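Local coordinates for brain-specific angiogenesis inhibitor 1-associated protein 2-like protein 2 (Mus musculus, PDB 3OK8) that binds phosphoinositides through its I-BAR (IMD) domain, the part present here, and induces planar or gently curved membrane structures, at residues Gln9-Thr14 / Gln122-Glu127; Met15-Ser20 / Ala177-Glu182; Ala49-Phe54 / Asp82-Leu87. One frame throughout, in Å; residues are numbered along the deposited sequence.

Contact 1. Residues Gln9-Thr14 / Gln122-Glu127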
loop_
_atom_site.group_PDB
_atom_site.type_symbol
_atom_site.label_atom_id
_atom_site.label_comp_id
_atom_site.label_asym_id
_atom_site.label_seq_id
_atom_site.Cartn_x
_atom_site.Cartn_y
_atom_site.Cartn_z
ATOM N N GLN A 9 35.617 9.187 35.210
ATOM C CA GLN A 9 34.403 9.754 34.631
ATOM C C GLN A 9 34.445 9.657 33.107
ATOM O O GLN A 9 33.566 9.072 32.487
ATOM C CB GLN A 9 34.231 11.208 35.071
ATOM C CG GLN A 9 33.451 12.071 34.093
ATOM C CD GLN A 9 31.983 11.700 34.026
ATOM O OE1 GLN A 9 31.465 11.006 34.909
ATOM N NE2 GLN A 9 31.299 12.167 32.977
ATOM N N PHE A 10 35.472 10.235 32.502
ATOM C CA PHE A 10 35.661 10.093 31.072
ATOM C C PHE A 10 35.624 8.626 30.689
ATOM O O PHE A 10 34.936 8.230 29.745
ATOM C CB PHE A 10 36.973 10.736 30.627
ATOM C CG PHE A 10 36.856 12.201 30.356
ATOM C CD1 PHE A 10 36.739 12.670 29.061
ATOM C CD2 PHE A 10 36.835 13.110 31.395
ATOM C CE1 PHE A 10 36.622 14.021 28.805
ATOM C CE2 PHE A 10 36.718 14.464 31.151
ATOM C CZ PHE A 10 36.611 14.922 29.854
ATOM N N TYR A 11 36.357 7.817 31.437
ATOM C CA TYR A 11 36.416 6.394 31.157
ATOM C C TYR A 11 35.033 5.780 31.155
ATOM O O TYR A 11 34.702 5.006 30.264
ATOM C CB TYR A 11 37.264 5.655 32.178
ATOM C CG TYR A 11 37.227 4.170 31.957
ATOM C CD1 TYR A 11 38.057 3.576 31.019
ATOM C CD2 TYR A 11 36.341 3.362 32.659
ATOM C CE1 TYR A 11 38.022 2.219 30.796
ATOM C CE2 TYR A 11 36.298 2.003 32.443
ATOM C CZ TYR A 11 37.143 1.436 31.508
ATOM O OH TYR A 11 37.123 0.083 31.277
ATOM N N ARG A 12 34.240 6.113 32.169
ATOM C CA ARG A 12 32.885 5.578 32.295
ATOM C C ARG A 12 31.954 6.107 31.205
ATOM O O ARG A 12 31.149 5.360 30.657
ATOM C CB ARG A 12 32.306 5.879 33.682
ATOM C CG ARG A 12 32.725 4.884 34.759
ATOM C CD ARG A 12 32.735 5.493 36.166
ATOM N NE ARG A 12 31.883 6.676 36.284
ATOM C CZ ARG A 12 32.269 7.839 36.810
ATOM N NH1 ARG A 12 33.501 7.988 37.297
ATOM N NH2 ARG A 12 31.415 8.855 36.865
ATOM N N SER A 13 32.072 7.397 30.899
ATOM C CA SER A 13 31.231 8.045 29.900
ATOM C C SER A 13 31.495 7.514 28.501
ATOM O O SER A 13 30.572 7.331 27.712
ATOM C CB SER A 13 31.440 9.556 29.923
ATOM O OG SER A 13 30.556 10.167 30.846
ATOM N N THR A 14 32.765 7.276 28.195
ATOM C CA THR A 14 33.152 6.711 26.910
ATOM C C THR A 14 32.673 5.265 26.787
ATOM O O THR A 14 32.330 4.797 25.699
ATOM C CB THR A 14 34.675 6.750 26.726
ATOM O OG1 THR A 14 35.142 8.094 26.892
ATOM C CG2 THR A 14 35.056 6.249 25.345
ATOM N N GLN A 122 37.779 -2.090 22.536
ATOM C CA GLN A 122 38.889 -2.828 23.145
ATOM C C GLN A 122 40.179 -2.028 23.087
ATOM O O GLN A 122 40.906 -1.930 24.072
ATOM C CB GLN A 122 39.115 -4.164 22.438
ATOM C CG GLN A 122 38.150 -5.273 22.828
ATOM C CD GLN A 122 38.171 -6.435 21.843
ATOM O OE1 GLN A 122 37.318 -7.324 21.894
ATOM N NE2 GLN A 122 39.144 -6.424 20.929
ATOM N N HIS A 123 40.472 -1.481 21.913
ATOM C CA HIS A 123 41.641 -0.630 21.731
ATOM C C HIS A 123 41.641 0.464 22.791
ATOM O O HIS A 123 42.647 0.701 23.453
ATOM C CB HIS A 123 41.631 -0.015 20.331
ATOM C CG HIS A 123 42.848 0.798 20.011
ATOM N ND1 HIS A 123 42.937 2.146 20.290
ATOM C CD2 HIS A 123 44.017 0.460 19.415
ATOM C CE1 HIS A 123 44.108 2.602 19.884
ATOM N NE2 HIS A 123 44.782 1.600 19.348
ATOM N N TYR A 124 40.496 1.116 22.957
ATOM C CA TYR A 124 40.375 2.189 23.925
ATOM C C TYR A 124 40.602 1.705 25.346
ATOM O O TYR A 124 41.396 2.280 26.080
ATOM C CB TYR A 124 39.012 2.857 23.842
ATOM C CG TYR A 124 38.721 3.721 25.044
ATOM C CD1 TYR A 124 37.847 3.298 26.036
ATOM C CD2 TYR A 124 39.341 4.951 25.199
ATOM C CE1 TYR A 124 37.588 4.087 27.141
ATOM C CE2 TYR A 124 39.088 5.744 26.296
ATOM C CZ TYR A 124 38.216 5.310 27.266
ATOM O OH TYR A 124 37.973 6.112 28.359
ATOM N N GLU A 125 39.894 0.659 25.751
ATOM C CA GLU A 125 40.048 0.175 27.115
ATOM C C GLU A 125 41.506 -0.173 27.435
ATOM O O GLU A 125 42.051 0.262 28.451
ATOM C CB GLU A 125 39.148 -1.023 27.377
ATOM C CG GLU A 125 38.860 -1.216 28.851
ATOM C CD GLU A 125 38.102 -2.490 29.138
ATOM O OE1 GLU A 125 37.266 -2.897 28.297
ATOM O OE2 GLU A 125 38.346 -3.080 30.211
ATOM N N ILE A 126 42.131 -0.952 26.557
ATOM C CA ILE A 126 43.492 -1.416 26.763
ATOM C C ILE A 126 44.495 -0.270 26.837
ATOM O O ILE A 126 45.442 -0.335 27.607
ATOM C CB ILE A 126 43.924 -2.415 25.674
ATOM C CG1 ILE A 126 45.189 -3.160 26.106
ATOM C CG2 ILE A 126 44.149 -1.707 24.353
ATOM C CD1 ILE A 126 45.662 -4.197 25.104
ATOM N N GLU A 127 44.299 0.779 26.046
ATOM C CA GLU A 127 45.225 1.903 26.096
ATOM C C GLU A 127 45.029 2.697 27.370
ATOM O O GLU A 127 45.987 3.221 27.926
ATOM C CB GLU A 127 45.096 2.830 24.886
ATOM C CG GLU A 127 46.071 4.002 24.960
ATOM C CD GLU A 127 46.175 4.824 23.682
ATOM O OE1 GLU A 127 46.943 5.809 23.695
ATOM O OE2 GLU A 127 45.504 4.503 22.673
HETATM O O HOH W 1 37.455 8.671 27.271
#

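Contact 2. Residues Met15-Ser20 / Ala177-Glu182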
loop_
_atom_site.group_PDB
_atom_site.type_symbol
_atom_site.label_atom_id
_atom_site.label_comp_id
_atom_site.label_asym_id
_atom_site.label_seq_id
_atom_site.Cartn_x
_atom_site.Cartn_y
_atom_site.Cartn_z
ATOM N N MET A 15 32.655 4.565 27.914
ATOM C CA MET A 15 32.252 3.169 27.952
ATOM C C MET A 15 30.745 3.024 27.791
ATOM O O MET A 15 30.270 2.087 27.161
ATOM C CB MET A 15 32.726 2.522 29.252
ATOM C CG MET A 15 34.183 2.101 29.201
ATOM S SD MET A 15 34.390 0.658 28.139
ATOM C CE MET A 15 35.878 1.088 27.265
ATOM N N ALA A 16 30.004 3.971 28.357
ATOM C CA ALA A 16 28.556 4.010 28.233
ATOM C C ALA A 16 28.127 4.150 26.771
ATOM O O ALA A 16 27.060 3.682 26.383
ATOM C CB ALA A 16 28.001 5.156 29.048
ATOM N N ILE A 17 28.966 4.804 25.976
ATOM C CA ILE A 17 28.680 5.061 24.573
ATOM C C ILE A 17 28.946 3.848 23.691
ATOM O O ILE A 17 28.104 3.474 22.873
ATOM C CB ILE A 17 29.486 6.240 24.052
ATOM C CG1 ILE A 17 28.974 7.533 24.682
ATOM C CG2 ILE A 17 29.410 6.290 22.525
ATOM C CD1 ILE A 17 29.808 8.755 24.338
ATOM N N TYR A 18 30.117 3.244 23.844
ATOM C CA TYR A 18 30.402 1.973 23.189
ATOM C C TYR A 18 29.386 0.902 23.569
ATOM O O TYR A 18 29.035 0.048 22.752
ATOM C CB TYR A 18 31.812 1.494 23.530
ATOM C CG TYR A 18 32.858 2.253 22.769
ATOM C CD1 TYR A 18 32.920 2.165 21.383
ATOM C CD2 TYR A 18 33.774 3.080 23.423
ATOM C CE1 TYR A 18 33.861 2.867 20.669
ATOM C CE2 TYR A 18 34.724 3.787 22.711
ATOM C CZ TYR A 18 34.761 3.672 21.337
ATOM O OH TYR A 18 35.681 4.366 20.605
ATOM N N LYS A 19 28.917 0.939 24.812
ATOM C CA LYS A 19 27.918 -0.028 25.245
ATOM C C LYS A 19 26.529 0.289 24.697
ATOM O O LYS A 19 25.730 -0.621 24.505
ATOM C CB LYS A 19 27.889 -0.189 26.763
ATOM C CG LYS A 19 28.909 -1.201 27.297
ATOM C CD LYS A 19 30.349 -0.665 27.222
ATOM C CE LYS A 19 31.387 -1.770 27.382
ATOM N NZ LYS A 19 31.446 -2.291 28.781
ATOM N N SER A 20 26.240 1.565 24.442
ATOM C CA SER A 20 24.973 1.927 23.802
ATOM C C SER A 20 24.948 1.389 22.382
ATOM O O SER A 20 23.925 0.908 21.897
ATOM C CB SER A 20 24.782 3.444 23.760
ATOM O OG SER A 20 24.170 3.929 24.935
ATOM N N ALA A 177 35.669 10.933 19.888
ATOM C CA ALA A 177 35.647 9.950 18.812
ATOM C C ALA A 177 34.532 8.901 18.985
ATOM O O ALA A 177 33.954 8.428 18.002
ATOM C CB ALA A 177 37.001 9.287 18.673
ATOM N N ALA A 178 34.223 8.547 20.228
ATOM C CA ALA A 178 33.163 7.579 20.498
ATOM C C ALA A 178 31.778 8.184 20.279
ATOM O O ALA A 178 30.877 7.515 19.753
ATOM C CB ALA A 178 33.285 7.025 21.903
ATOM N N GLU A 179 31.610 9.437 20.707
ATOM C CA GLU A 179 30.396 10.201 20.427
ATOM C C GLU A 179 30.152 10.271 18.933
ATOM O O GLU A 179 29.021 10.105 18.460
ATOM C CB GLU A 179 30.528 11.637 20.939
ATOM C CG GLU A 179 30.158 11.855 22.393
ATOM C CD GLU A 179 30.417 13.293 22.842
ATOM O OE1 GLU A 179 31.389 13.918 22.342
ATOM O OE2 GLU A 179 29.653 13.799 23.694
ATOM N N LEU A 180 31.222 10.555 18.197
ATOM C CA LEU A 180 31.143 10.701 16.757
ATOM C C LEU A 180 30.612 9.428 16.093
ATOM O O LEU A 180 29.684 9.489 15.291
ATOM C CB LEU A 180 32.502 11.087 16.178
ATOM C CG LEU A 180 32.525 11.579 14.729
ATOM C CD1 LEU A 180 31.440 12.617 14.462
ATOM C CD2 LEU A 180 33.888 12.151 14.396
ATOM N N GLU A 181 31.215 8.289 16.432
ATOM C CA GLU A 181 30.799 6.985 15.927
ATOM C C GLU A 181 29.316 6.729 16.166
ATOM O O GLU A 181 28.610 6.194 15.304
ATOM C CB GLU A 181 31.614 5.882 16.604
ATOM C CG GLU A 181 33.080 5.880 16.210
ATOM C CD GLU A 181 33.294 5.633 14.725
ATOM O OE1 GLU A 181 33.910 6.500 14.067
ATOM O OE2 GLU A 181 32.856 4.576 14.212
ATOM N N GLU A 182 28.853 7.089 17.355
ATOM C CA GLU A 182 27.453 6.928 17.692
ATOM C C GLU A 182 26.615 7.746 16.732
ATOM O O GLU A 182 25.653 7.240 16.139
ATOM C CB GLU A 182 27.201 7.385 19.118
ATOM C CG GLU A 182 25.755 7.353 19.545
ATOM C CD GLU A 182 25.606 7.661 21.012
ATOM O OE1 GLU A 182 25.741 8.846 21.385
ATOM O OE2 GLU A 182 25.376 6.711 21.796
HETATM O O HOH W 2 24.510 7.323 24.333
#

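Contact 3. Residues Ala49-Phe54 / Asp82-Leu87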
loop_
_atom_site.group_PDB
_atom_site.type_symbol
_atom_site.label_atom_id
_atom_site.label_comp_id
_atom_site.label_asym_id
_atom_site.label_seq_id
_atom_site.Cartn_x
_atom_site.Cartn_y
_atom_site.Cartn_z
ATOM N N ALA A 49 -3.032 -9.986 -3.942
ATOM C CA ALA A 49 -4.446 -9.727 -3.750
ATOM C C ALA A 49 -4.975 -8.653 -4.683
ATOM O O ALA A 49 -6.119 -8.730 -5.104
ATOM C CB ALA A 49 -4.706 -9.323 -2.320
ATOM N N ALA A 50 -4.161 -7.645 -4.985
ATOM C CA ALA A 50 -4.559 -6.603 -5.929
ATOM C C ALA A 50 -4.590 -7.146 -7.343
ATOM O O ALA A 50 -5.544 -6.915 -8.076
ATOM C CB ALA A 50 -3.617 -5.401 -5.854
ATOM N N GLU A 51 -3.543 -7.865 -7.728
ATOM C CA GLU A 51 -3.460 -8.407 -9.069
ATOM C C GLU A 51 -4.599 -9.394 -9.376
ATOM O O GLU A 51 -5.106 -9.430 -10.498
ATOM C CB GLU A 51 -2.088 -9.045 -9.283
ATOM C CG GLU A 51 -1.898 -9.709 -10.637
ATOM C CD GLU A 51 -1.674 -8.718 -11.773
ATOM O OE1 GLU A 51 -1.197 -7.585 -11.513
ATOM O OE2 GLU A 51 -1.963 -9.085 -12.935
ATOM N N VAL A 52 -5.005 -10.176 -8.380
ATOM C CA VAL A 52 -6.085 -11.142 -8.577
ATOM C C VAL A 52 -7.429 -10.422 -8.645
ATOM O O VAL A 52 -8.275 -10.740 -9.477
ATOM C CB VAL A 52 -6.111 -12.247 -7.493
ATOM C CG1 VAL A 52 -4.865 -13.116 -7.584
ATOM C CG2 VAL A 52 -6.223 -11.647 -6.102
ATOM N N TYR A 53 -7.622 -9.441 -7.774
ATOM C CA TYR A 53 -8.804 -8.598 -7.852
ATOM C C TYR A 53 -8.975 -7.902 -9.207
ATOM O O TYR A 53 -10.045 -7.961 -9.833
ATOM C CB TYR A 53 -8.751 -7.543 -6.765
ATOM C CG TYR A 53 -9.992 -6.692 -6.694
ATOM C CD1 TYR A 53 -10.050 -5.445 -7.319
ATOM C CD2 TYR A 53 -11.100 -7.124 -5.981
ATOM C CE1 TYR A 53 -11.194 -4.659 -7.232
ATOM C CE2 TYR A 53 -12.239 -6.348 -5.882
ATOM C CZ TYR A 53 -12.290 -5.127 -6.514
ATOM O OH TYR A 53 -13.442 -4.384 -6.396
ATOM N N PHE A 54 -7.937 -7.217 -9.667
ATOM C CA PHE A 54 -8.087 -6.463 -10.913
ATOM C C PHE A 54 -8.078 -7.337 -12.167
ATOM O O PHE A 54 -8.639 -6.964 -13.195
ATOM C CB PHE A 54 -7.132 -5.274 -10.985
ATOM C CG PHE A 54 -7.659 -4.065 -10.263
ATOM C CD1 PHE A 54 -8.646 -3.273 -10.835
ATOM C CD2 PHE A 54 -7.222 -3.754 -8.992
ATOM C CE1 PHE A 54 -9.164 -2.166 -10.161
ATOM C CE2 PHE A 54 -7.727 -2.644 -8.317
ATOM C CZ PHE A 54 -8.697 -1.855 -8.901
ATOM N N ASP A 82 -5.540 -2.382 -16.105
ATOM C CA ASP A 82 -4.263 -1.969 -16.680
ATOM C C ASP A 82 -3.565 -0.916 -15.817
ATOM O O ASP A 82 -2.357 -1.008 -15.580
ATOM C CB ASP A 82 -4.452 -1.459 -18.111
ATOM C CG ASP A 82 -4.823 -2.567 -19.075
ATOM O OD1 ASP A 82 -4.874 -3.742 -18.635
ATOM O OD2 ASP A 82 -5.065 -2.267 -20.266
ATOM N N THR A 83 -4.324 0.072 -15.341
ATOM C CA THR A 83 -3.772 1.125 -14.480
ATOM C C THR A 83 -3.223 0.572 -13.178
ATOM O O THR A 83 -2.115 0.928 -12.758
ATOM C CB THR A 83 -4.825 2.174 -14.099
ATOM O OG1 THR A 83 -5.343 2.778 -15.284
ATOM C CG2 THR A 83 -4.209 3.268 -13.202
ATOM N N GLN A 84 -4.011 -0.279 -12.528
ATOM C CA GLN A 84 -3.573 -0.871 -11.286
ATOM C C GLN A 84 -2.300 -1.670 -11.562
ATOM O O GLN A 84 -1.335 -1.594 -10.802
ATOM C CB GLN A 84 -4.680 -1.719 -10.650
ATOM C CG GLN A 84 -4.217 -2.511 -9.420
ATOM C CD GLN A 84 -3.422 -3.741 -9.815
ATOM O OE1 GLN A 84 -2.641 -4.281 -9.027
ATOM N NE2 GLN A 84 -3.620 -4.192 -11.056
ATOM N N ARG A 85 -2.259 -2.406 -12.672
ATOM C CA ARG A 85 -1.037 -3.133 -13.005
ATOM C C ARG A 85 0.170 -2.195 -13.055
ATOM O O ARG A 85 1.235 -2.527 -12.554
ATOM C CB ARG A 85 -1.182 -3.893 -14.314
ATOM C CG ARG A 85 -0.040 -4.848 -14.594
ATOM C CD ARG A 85 -0.414 -5.854 -15.683
ATOM N NE ARG A 85 -0.825 -5.225 -16.940
ATOM C CZ ARG A 85 -2.056 -5.284 -17.448
ATOM N NH1 ARG A 85 -2.326 -4.688 -18.601
ATOM N NH2 ARG A 85 -3.020 -5.941 -16.810
ATOM N N HIS A 86 -0.009 -1.007 -13.627
ATOM C CA HIS A 86 1.084 -0.032 -13.743
ATOM C C HIS A 86 1.531 0.517 -12.398
ATOM O O HIS A 86 2.722 0.535 -12.111
ATOM C CB HIS A 86 0.699 1.128 -14.655
ATOM C CG HIS A 86 0.406 0.713 -16.061
ATOM N ND1 HIS A 86 1.298 -0.013 -16.820
ATOM C CD2 HIS A 86 -0.673 0.932 -16.851
ATOM C CE1 HIS A 86 0.778 -0.231 -18.017
ATOM N NE2 HIS A 86 -0.418 0.331 -18.060
ATOM N N LEU A 87 0.572 0.976 -11.593
ATOM C CA LEU A 87 0.847 1.528 -10.264
ATOM C C LEU A 87 1.604 0.525 -9.423
ATOM O O LEU A 87 2.374 0.893 -8.545
ATOM C CB LEU A 87 -0.455 1.895 -9.539
ATOM C CG LEU A 87 -1.104 3.261 -9.805
ATOM C CD1 LEU A 87 -1.391 3.459 -11.285
ATOM C CD2 LEU A 87 -2.384 3.423 -8.996
#

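Contact 1. Residues Gln9-Thr14 / Gln122-Glu127
Tyr11 and Thr14 of helix 5-66 face Tyr124 and Glu125 of helix 71-147 across two nearly antiparallel segments, whose axes run 11.5 Å apart at 165°. Such a wide spacing leaves room for two aromatic side chains between the backbones. Tyr124 points at the other helix and is buried. Its CG lies anti to its backbone N (chi1 165°), which sends the ring across the gap until its hydroxyl reaches the opposite backbone. There Tyr124 OH sits 3.2 Å from Tyr11 CA.

The two tyrosine rings are nearly parallel but slid far apart. Their centroids are 6.0 Å from each other, so there is hardly any stacking overlap. Tyr11 CD1 approaches Tyr124 CE1 obliquely, at 3.9 Å. Thr14 supplies the more direct ring contact. Its methyl CG2 lies over one face of the Tyr124 ring, 3.9 Å from the centroid, in a CH-pi contact. Tyr11 reaches further toward helix 71-147. Its OH comes within 3.3 Å of Glu125 CG, so the aliphatic part of the glutamate lies at the edge of the Tyr11 ring, near its plane. The ring of Tyr11 also meets that of Tyr128, one helical turn beyond Tyr124.

A water is hydrogen-bonded to Tyr124 OH at 2.8 Å. Its link to the Thr14 hydroxyl is doubtful. Helix 153-217 closes the bundle here, with Ser174 touching Tyr124 and Val171 touching Phe10.

The chemistry is that of a partly buried helix-helix seam, with Tyr124 and Thr14 on the inner side and Tyr11 and Glu125 nearer the surface. Ring and methyl packing fill the space between the helices, and a water gives the Tyr124 hydroxyl a polar partner.

Contact 2. Residues Met15-Ser20 / Ala177-Glu182
Ile17 and Ala178 mark the closest backbone approach between two almost parallel helix segments, with CA atoms 6.6 Å apart and axes crossing at 22°. Apolar packing makes up most of the contact. The two branches of Ile17 have separate jobs. CG2 packs against the backbone of the facing helix, 3.4 Å from Ala178 O. CD1, at the end of the extended other branch (chi2 174°), meets Glu179 CG at 3.7 Å. The small methyl of Ala178 points toward helix 5-66 and also receives Tyr18. Tyr18 sets off away from the other helix, but its ring turns back, bringing CE2 to 3.6 Å from Ala178 CB. An alanine in place of Ile17 would probably leave the Ala178 carbonyl and the Glu179 methylene without their packing partner and open a gap between the helices.

Polar links accompany this packing. A water donates to Glu182 OE2 at 2.7 Å and makes a weak, long link to Ser20 OG. The Tyr18 hydroxyl bonds to Ser120 of helix 71-147. Glu179 turns its carboxylate to Ser68 of the second subunit, while its CG stays against Ile17. Glu182 packs on Ser67 of that subunit.

Helices 5-66 and 153-217, the first and third of the chain, therefore run side by side in the same direction, with helix 71-147 touching Tyr18. This is the up-down-up three-helix bundle of the I-BAR (IMD) domain, which pairs antiparallel with a second copy.

Contact 3. Residues Ala49-Phe54 / Asp82-Leu87
Gln84 meets Phe54 because its CG stands anti to the backbone N and its chain then bends at chi2 (-77°). The first torsion carries the side chain toward helix 5-66. After the bend, the amide lies almost parallel to the Phe54 ring, with the two planes only 4° apart. The aliphatic stem does most of the touching. Gln84 CB lies over one face of the ring, 3.9 Å from its centroid, as a CH-pi contact. Gln84 CG comes down at the ring's rim, 3.3 Å from Phe54 CD2. The other face of the ring is covered near its rim by CD1 of Tyr53, the preceding residue, so Phe54 is held between an aromatic neighbour and the glutamine stem.

The amide end runs on past the ring to the preceding turn of helix 5-66. Gln84 OE1 lies 3.5 Å from Ala50 CB, and NE2 is near Phe54 CB. NE2 makes a weak bond to Ser81 O on its own helix.

The segments are antiparallel, at 165°, with axes 9.8 Å apart. They belong to helices 5-66 and 71-147, the hairpin of consecutive helices in the I-BAR three-helix bundle. The second subunit of the antiparallel dimer packs on the first of these helices, where its Tyr39 touches Ala50 and its His193 bonds to the Tyr53 hydroxyl. On helix 71-147, Thr83 touches Met210 and Arg214 of helix 153-217.

Charged groups lie at the margin. In the conformer described, Arg85 NH1 forms a salt bridge with Asp82 OD1 at 2.7 Å, meeting the carboxylate from above its plane. Glu51 reaches across toward the Gln84 amide and the Arg85 stem. Its carboxylate carries the opposite charge to Arg85 but makes no direct ion pair in this conformer, with Glu51 OE2 5.1 Å from Arg85 NH2.

Overall arrangement
All three contacts use helix 5-66. Contacts 1 and 3 join it to helix 71-147, whereas contact 2 joins it to helix 153-217. Contacts 1 and 2 are partly buried and adjoin, their centres 10 Å apart; Met15 CE packs on Tyr124, and the Thr14 methyl meets Ala178. Together they hold all three helices at one level of the bundle. Contact 3 is a surface contact on the opposite side of the chain's centre from contact 1, about 57 Å away between centres. Waters lie at polar groups in contacts 1 and 2, the bridge of contact 2 weak on its serine side, while contact 3 combines a glutamine-aromatic contact with marginal charges. Contacts 2 and 3 also touch the second subunit.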